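Local coordinates for tailspike protein (Acinetobacter phage vB_ApiP_P1, PDB 6E1R) that probably recognises and hydrolyses capsular polysaccharide of Acinetobacter baumannii, as a trimeric tailspike of the phage, at residues S55-I60 and V64-G69; A42-G47 and A86-S91. One frame throughout, in Å; residues are numbered along the deposited sequence.

Interaction 1 of 2, residues S55-I60 and V64-G69; sequences STQALI and VTVING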
ATOM      1  N   SER A  55     -29.122  13.750 -50.378  1.00 68.21           N
ATOM      2  CA  SER A  55     -29.174  14.886 -51.289  1.00 68.09           C
ATOM      3  C   SER A  55     -29.157  16.219 -50.554  1.00 67.20           C
ATOM      4  O   SER A  55     -28.772  17.232 -51.147  1.00 64.42           O
ATOM      5  CB  SER A  55     -30.419  14.798 -52.174  1.00 70.17           C
ATOM      6  OG  SER A  55     -31.602  14.773 -51.395  1.00 68.65           O
ATOM      7  N   THR A  56     -29.566  16.242 -49.283  1.00 63.79           N
ATOM      8  CA  THR A  56     -29.541  17.488 -48.526  1.00 67.70           C
ATOM      9  C   THR A  56     -28.115  17.958 -48.267  1.00 65.12           C
ATOM     10  O   THR A  56     -27.874  19.164 -48.143  1.00 67.30           O
ATOM     11  CB  THR A  56     -30.288  17.320 -47.202  1.00 66.81           C
ATOM     12  OG1 THR A  56     -29.645  16.311 -46.413  1.00 64.95           O
ATOM     13  CG2 THR A  56     -31.733  16.912 -47.453  1.00 67.09           C
ATOM     14  N   GLN A  57     -27.165  17.031 -48.185  1.00 60.52           N
ATOM     15  CA  GLN A  57     -25.765  17.337 -47.921  1.00 62.63           C
ATOM     16  C   GLN A  57     -24.885  16.965 -49.108  1.00 62.63           C
ATOM     17  O   GLN A  57     -23.740  16.545 -48.945  1.00 63.22           O
ATOM     18  CB  GLN A  57     -25.282  16.623 -46.660  1.00 64.04           C
ATOM     19  CG  GLN A  57     -26.140  16.878 -45.439  1.00 66.56           C
ATOM     20  CD  GLN A  57     -25.661  16.104 -44.232  1.00 66.13           C
ATOM     21  OE1 GLN A  57     -24.491  16.178 -43.858  1.00 69.11           O
ATOM     22  NE2 GLN A  57     -26.562  15.346 -43.621  1.00 66.62           N
ATOM     23  N   ALA A  58     -25.412  17.128 -50.324  1.00 63.18           N
ATOM     24  CA  ALA A  58     -24.663  16.736 -51.515  1.00 65.02           C
ATOM     25  C   ALA A  58     -23.402  17.570 -51.691  1.00 63.24           C
ATOM     26  O   ALA A  58     -22.402  17.074 -52.224  1.00 58.31           O
ATOM     27  CB  ALA A  58     -25.548  16.851 -52.756  1.00 61.50           C
ATOM     28  N   LEU A  59     -23.423  18.823 -51.250  1.00 64.30           N
ATOM     29  CA  LEU A  59     -22.275  19.707 -51.371  1.00 66.39           C
ATOM     30  C   LEU A  59     -21.371  19.682 -50.141  1.00 74.62           C
ATOM     31  O   LEU A  59     -20.357  20.388 -50.120  1.00 77.62           O
ATOM     32  CB  LEU A  59     -22.750  21.136 -51.644  1.00 67.54           C
ATOM     33  CG  LEU A  59     -23.440  21.341 -52.995  1.00 70.07           C
ATOM     34  CD1 LEU A  59     -23.832  22.800 -53.200  1.00 71.51           C
ATOM     35  CD2 LEU A  59     -22.565  20.845 -54.136  1.00 68.08           C
ATOM     36  N   ILE A  60     -21.710  18.889 -49.128  1.00 75.07           N
ATOM     37  CA  ILE A  60     -20.920  18.789 -47.904  1.00 72.35           C
ATOM     38  C   ILE A  60     -19.869  17.701 -48.077  1.00 69.63           C
ATOM     39  O   ILE A  60     -20.184  16.584 -48.504  1.00 66.40           O
ATOM     40  CB  ILE A  60     -21.823  18.496 -46.694  1.00 70.01           C
ATOM     41  CG1 ILE A  60     -22.746  19.683 -46.433  1.00 70.91           C
ATOM     42  CG2 ILE A  60     -20.987  18.180 -45.461  1.00 63.99           C
ATOM     43  CD1 ILE A  60     -22.002  20.965 -46.174  1.00 72.83           C
ATOM     44  N   VAL A  64     -14.516  12.815 -43.795  1.00 56.96           N
ATOM     45  CA  VAL A  64     -14.627  11.684 -42.883  1.00 54.44           C
ATOM     46  C   VAL A  64     -16.049  11.138 -42.902  1.00 48.72           C
ATOM     47  O   VAL A  64     -16.303  10.055 -43.440  1.00 49.91           O
ATOM     48  CB  VAL A  64     -14.215  12.077 -41.451  1.00 54.49           C
ATOM     49  CG1 VAL A  64     -14.351  10.885 -40.515  1.00 53.49           C
ATOM     50  CG2 VAL A  64     -12.793  12.612 -41.428  1.00 51.15           C
ATOM     51  N   THR A  65     -16.983  11.879 -42.301  1.00 49.18           N
ATOM     52  CA  THR A  65     -18.344  11.377 -42.145  1.00 49.03           C
ATOM     53  C   THR A  65     -19.183  11.590 -43.401  1.00 53.44           C
ATOM     54  O   THR A  65     -19.924  10.689 -43.808  1.00 56.33           O
ATOM     55  CB  THR A  65     -19.014  12.035 -40.937  1.00 49.88           C
ATOM     56  OG1 THR A  65     -18.911  13.460 -41.044  1.00 50.90           O
ATOM     57  CG2 THR A  65     -18.352  11.574 -39.645  1.00 49.92           C
ATOM     58  N   VAL A  66     -19.085  12.760 -44.027  1.00 49.95           N
ATOM     59  CA  VAL A  66     -19.848  13.087 -45.227  1.00 50.55           C
ATOM     60  C   VAL A  66     -18.873  13.493 -46.323  1.00 53.46           C
ATOM     61  O   VAL A  66     -18.030  14.374 -46.115  1.00 56.79           O
ATOM     62  CB  VAL A  66     -20.878  14.204 -44.972  1.00 51.67           C
ATOM     63  CG1 VAL A  66     -22.164  13.921 -45.731  1.00 60.11           C
ATOM     64  CG2 VAL A  66     -21.158  14.344 -43.486  1.00 51.88           C
ATOM     65  N   ILE A  67     -18.991  12.851 -47.485  1.00 50.93           N
ATOM     66  CA  ILE A  67     -18.101  13.093 -48.622  1.00 54.84           C
ATOM     67  C   ILE A  67     -18.992  13.342 -49.838  1.00 58.68           C
ATOM     68  O   ILE A  67     -19.420  12.402 -50.517  1.00 56.80           O
ATOM     69  CB  ILE A  67     -17.131  11.934 -48.867  1.00 55.76           C
ATOM     70  CG1 ILE A  67     -16.219  11.745 -47.651  1.00 57.05           C
ATOM     71  CG2 ILE A  67     -16.290  12.190 -50.107  1.00 56.02           C
ATOM     72  CD1 ILE A  67     -15.321  10.533 -47.740  1.00 54.31           C
ATOM     73  N   ASN A  68     -19.278  14.615 -50.116  1.00 58.85           N
ATOM     74  CA  ASN A  68     -20.103  15.029 -51.255  1.00 59.75           C
ATOM     75  C   ASN A  68     -21.437  14.281 -51.289  1.00 57.83           C
ATOM     76  O   ASN A  68     -21.863  13.758 -52.321  1.00 56.53           O
ATOM     77  CB  ASN A  68     -19.345  14.863 -52.573  1.00 60.02           C
ATOM     78  CG  ASN A  68     -18.337  15.971 -52.809  1.00 59.35           C
ATOM     79  OD1 ASN A  68     -18.455  17.062 -52.250  1.00 56.75           O
ATOM     80  ND2 ASN A  68     -17.344  15.701 -53.646  1.00 57.27           N
ATOM     81  N   GLY A  69     -22.101  14.239 -50.136  1.00 60.24           N
ATOM     82  CA  GLY A  69     -23.403  13.631 -50.002  1.00 60.08           C
ATOM     83  C   GLY A  69     -23.391  12.215 -49.467  1.00 58.34           C
ATOM     84  O   GLY A  69     -24.433  11.733 -49.008  1.00 55.19           O
TER

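Interaction 2 of 2, residues A42-G47 and A86-S91; sequences AGQYMG and ADPSAS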
ATOM      1  N   ALA A  42      -6.694   4.119 -52.766  1.00 62.49           N
ATOM      2  CA  ALA A  42      -6.650   2.999 -53.695  1.00 66.05           C
ATOM      3  C   ALA A  42      -5.578   2.000 -53.278  1.00 66.78           C
ATOM      4  O   ALA A  42      -4.499   2.379 -52.814  1.00 67.98           O
ATOM      5  CB  ALA A  42      -6.384   3.494 -55.115  1.00 66.11           C
ATOM      6  N   GLY A  43      -5.879   0.714 -53.446  1.00 65.63           N
ATOM      7  CA  GLY A  43      -4.959  -0.332 -53.057  1.00 66.96           C
ATOM      8  C   GLY A  43      -4.933  -0.649 -51.580  1.00 76.70           C
ATOM      9  O   GLY A  43      -4.195  -1.555 -51.171  1.00 79.28           O
ATOM     10  N   GLN A  44      -5.711   0.059 -50.767  1.00 72.58           N
ATOM     11  CA  GLN A  44      -5.765  -0.158 -49.331  1.00 71.75           C
ATOM     12  C   GLN A  44      -7.118  -0.736 -48.938  1.00 72.98           C
ATOM     13  O   GLN A  44      -8.118  -0.552 -49.637  1.00 76.20           O
ATOM     14  CB  GLN A  44      -5.526   1.149 -48.567  1.00 69.42           C
ATOM     15  CG  GLN A  44      -4.184   1.806 -48.847  1.00 71.69           C
ATOM     16  CD  GLN A  44      -3.015   0.997 -48.323  1.00 74.61           C
ATOM     17  OE1 GLN A  44      -3.158   0.209 -47.386  1.00 74.02           O
ATOM     18  NE2 GLN A  44      -1.847   1.187 -48.926  1.00 76.36           N
ATOM     19  N   TYR A  45      -7.137  -1.445 -47.812  1.00 72.35           N
ATOM     20  CA  TYR A  45      -8.364  -1.999 -47.259  1.00 70.25           C
ATOM     21  C   TYR A  45      -8.793  -1.304 -45.975  1.00 69.66           C
ATOM     22  O   TYR A  45      -9.855  -1.633 -45.434  1.00 70.96           O
ATOM     23  CB  TYR A  45      -8.203  -3.503 -47.007  1.00 73.65           C
ATOM     24  CG  TYR A  45      -7.084  -3.862 -46.053  1.00 81.38           C
ATOM     25  CD1 TYR A  45      -7.308  -3.938 -44.683  1.00 80.60           C
ATOM     26  CD2 TYR A  45      -5.803  -4.126 -46.521  1.00 85.32           C
ATOM     27  CE1 TYR A  45      -6.292  -4.266 -43.809  1.00 79.54           C
ATOM     28  CE2 TYR A  45      -4.779  -4.455 -45.653  1.00 86.92           C
ATOM     29  CZ  TYR A  45      -5.029  -4.522 -44.298  1.00 83.55           C
ATOM     30  OH  TYR A  45      -4.013  -4.849 -43.430  1.00 85.52           O
HETATM   31  N   MSE A  46      -8.003  -0.358 -45.476  1.00 65.56           N
HETATM   32  CA  MSE A  46      -8.311   0.325 -44.226  1.00 64.65           C
HETATM   33  C   MSE A  46      -8.983   1.669 -44.466  1.00 58.81           C
HETATM   34  O   MSE A  46      -8.736   2.330 -45.474  1.00 58.27           O
HETATM   35  CB  MSE A  46      -7.042   0.515 -43.400  1.00 69.99           C
HETATM   36  CG  MSE A  46      -6.416  -0.787 -42.953  1.00 77.68           C
HETATM   37 SE   MSE A  46      -4.901  -0.493 -41.777  1.00 88.00          SE
HETATM   38  CE  MSE A  46      -4.528  -2.346 -41.296  1.00 90.70           C
ATOM     39  N   GLY A  47      -9.824   2.074 -43.518  1.00 56.62           N
ATOM     40  CA  GLY A  47     -10.671   3.231 -43.694  1.00 54.77           C
ATOM     41  C   GLY A  47     -11.901   2.980 -44.534  1.00 55.32           C
ATOM     42  O   GLY A  47     -12.694   3.910 -44.736  1.00 52.95           O
ATOM     43  N   ALA A  86      -5.555   8.929 -43.203  1.00 56.13           N
ATOM     44  CA  ALA A  86      -4.234   8.367 -42.944  1.00 54.31           C
ATOM     45  C   ALA A  86      -3.874   7.396 -44.060  1.00 55.19           C
ATOM     46  O   ALA A  86      -4.513   6.351 -44.216  1.00 58.84           O
ATOM     47  CB  ALA A  86      -4.206   7.677 -41.585  1.00 47.66           C
ATOM     48  N   ASP A  87      -2.846   7.735 -44.836  1.00 56.86           N
ATOM     49  CA  ASP A  87      -2.446   6.920 -45.971  1.00 62.43           C
ATOM     50  C   ASP A  87      -1.291   6.025 -45.553  1.00 62.38           C
ATOM     51  O   ASP A  87      -0.204   6.539 -45.244  1.00 62.84           O
ATOM     52  CB  ASP A  87      -2.040   7.806 -47.147  1.00 67.39           C
ATOM     53  CG  ASP A  87      -1.832   7.025 -48.429  1.00 69.58           C
ATOM     54  OD1 ASP A  87      -2.126   5.812 -48.446  1.00 71.48           O
ATOM     55  OD2 ASP A  87      -1.380   7.630 -49.423  1.00 71.33           O
ATOM     56  N   PRO A  88      -1.470   4.702 -45.514  1.00 61.10           N
ATOM     57  CA  PRO A  88      -0.358   3.823 -45.115  1.00 61.12           C
ATOM     58  C   PRO A  88       0.851   3.909 -46.028  1.00 62.64           C
ATOM     59  O   PRO A  88       1.976   3.676 -45.571  1.00 66.12           O
ATOM     60  CB  PRO A  88      -0.993   2.425 -45.148  1.00 58.82           C
ATOM     61  CG  PRO A  88      -2.461   2.670 -44.977  1.00 55.66           C
ATOM     62  CD  PRO A  88      -2.732   3.963 -45.684  1.00 55.44           C
ATOM     63  N   SER A  89       0.658   4.234 -47.307  1.00 59.20           N
ATOM     64  CA  SER A  89       1.784   4.374 -48.221  1.00 62.92           C
ATOM     65  C   SER A  89       2.483   5.720 -48.096  1.00 64.64           C
ATOM     66  O   SER A  89       3.617   5.861 -48.567  1.00 68.42           O
ATOM     67  CB  SER A  89       1.322   4.166 -49.667  1.00 63.96           C
ATOM     68  OG  SER A  89       0.209   4.987 -49.971  1.00 66.12           O
ATOM     69  N   ALA A  90       1.843   6.704 -47.472  1.00 59.03           N
ATOM     70  CA  ALA A  90       2.433   8.027 -47.332  1.00 58.75           C
ATOM     71  C   ALA A  90       3.452   8.053 -46.200  1.00 57.29           C
ATOM     72  O   ALA A  90       3.381   7.270 -45.247  1.00 55.74           O
ATOM     73  CB  ALA A  90       1.350   9.076 -47.080  1.00 57.55           C
ATOM     74  N   SER A  91       4.412   8.971 -46.315  1.00 57.95           N
ATOM     75  CA  SER A  91       5.458   9.115 -45.313  1.00 59.54           C
ATOM     76  C   SER A  91       5.011   9.907 -44.092  1.00 61.40           C
ATOM     77  O   SER A  91       5.702   9.871 -43.067  1.00 64.18           O
ATOM     78  CB  SER A  91       6.687   9.788 -45.931  1.00 58.79           C
ATOM     79  OG  SER A  91       7.216   9.010 -46.990  1.00 66.72           O
TER
HETATM   80  O   HOH W   1      -1.954   3.158 -50.868  1.00 83.69           O

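Interaction 1 of 2, residues S55-I60 and V64-G69
Ile60 O reaches the two backbone amides at the bend of the 64-69 segment, and these are the hydrogen bonds that cross between S55-I60 and V64-G69. Asn68 N approaches Ile60 O to 2.7 Å but at a bent 120°, and Gly69 N lies 3.4 Å from Ile60 O at 144°. Both bonds are weak, and the one carbonyl oxygen serves two successive N-H groups. The chain is brought into position by a type I beta turn from Gln57 to Ile60, closed by Ile60 N on Gln57 O at 3.1 Å. That same oxygen, Gln57 O, also receives a CA-H...O contact from Gly69 CA.

Asn68 and Gly69 both have positive phi, and the absence of a side chain lets Gly69 lie close against the backbone of Ala58. Asn68 CB still lies 3.8 Å from Ala58 O, but the side chain leads away, and its ND2 is bonded to Glu25 O, which ties the bend to helix 21-25.

Side-chain packing lies to one side of the backbone bonds. Ile60 CG2, anti to the backbone N, meets Val66 CB at 4.0 Å. Gln57 stays extended beyond CG and crosses Val66 at about a right angle; its OE1 rests against both methyls, 3.7 Å from Val66 CG1 and 3.8 Å from Val66 CG2. Val66 thus has the isoleucine methyl and the glutamine OE1 as neighbours, while Ile67, the next residue of the strand, turns away to pack on helix 21-25.

Thr65 pairs through its backbone with Lys72, and the consecutive positive phi values of the Asn-Gly pair match a type I' turn. The arrangement is that of a tight two-residue beta hairpin joining strands 66-67 and 70-72, with the loop after strand 49-53 folded against its turn.

Interaction 2 of 2, residues A42-G47 and A86-S91
Gln44 lays its amide end against the ring of Pro88, and this is the main direct contact between A42-G47 and A86-S91. The two side chains come from opposite directions. Gln44 OE1 lies 3.5 Å from Pro88 CG, and Gln44 CD is 3.8 Å from the same ring carbon. With CG anti to the carbonyl carbon (chi1 -60°), Gln44 CG comes 4.1 Å from Pro88 CD, and the bend at chi2 (-67°) brings the amide against the ring.

The other branch of the amide approaches Ser89 more loosely and works through water. Gln44 NE2 donates to a water at 2.8 Å, and that water donates in turn to Ser89 OG at 3.0 Å and, over a longer 3.3 Å, to Ala42 O. One solvent molecule therefore links both loops and also joins two residues of the first.

Behind this shell, Asp87 positions the serine. Ser89 OG donates to Asp87 OD1 at 2.9 Å, meeting the carboxylate from above its plane, 42° out of it. Ser89 N adds a weak bond to the same oxygen, and Ala90 N closes the type I turn on Asp87 O.

Further out, Met46, a selenomethionine, packs on Ser82 and Asp114, and Tyr45 on Gln73 of a second subunit. The contact sits at the surface, where the loop between strands 34-37 and 49-53 meets the one leading from strand 79-80 into helix 94-106.

How the interactions relate
Both contacts lie at the N-terminal end of this elongated chain, which is itself the C-terminal part of the longer tailspike, on the same side of its centre. Their centres are about 22 Å apart and their nearest atoms about 7 Å, without touching. Along the sequence, interaction 1 is nested inside the loop closed by interaction 2. The shared element is the small mixed sheet: strand 49-53 follows 42-47 and leads into 55-60, and strand 66-67 forms an outer edge. Interaction 1 is local, within that sheet's connections, whereas interaction 2 joins them to the segment entering helix 94-106, where the run of parallel strands, resembling a beta-helix, begins.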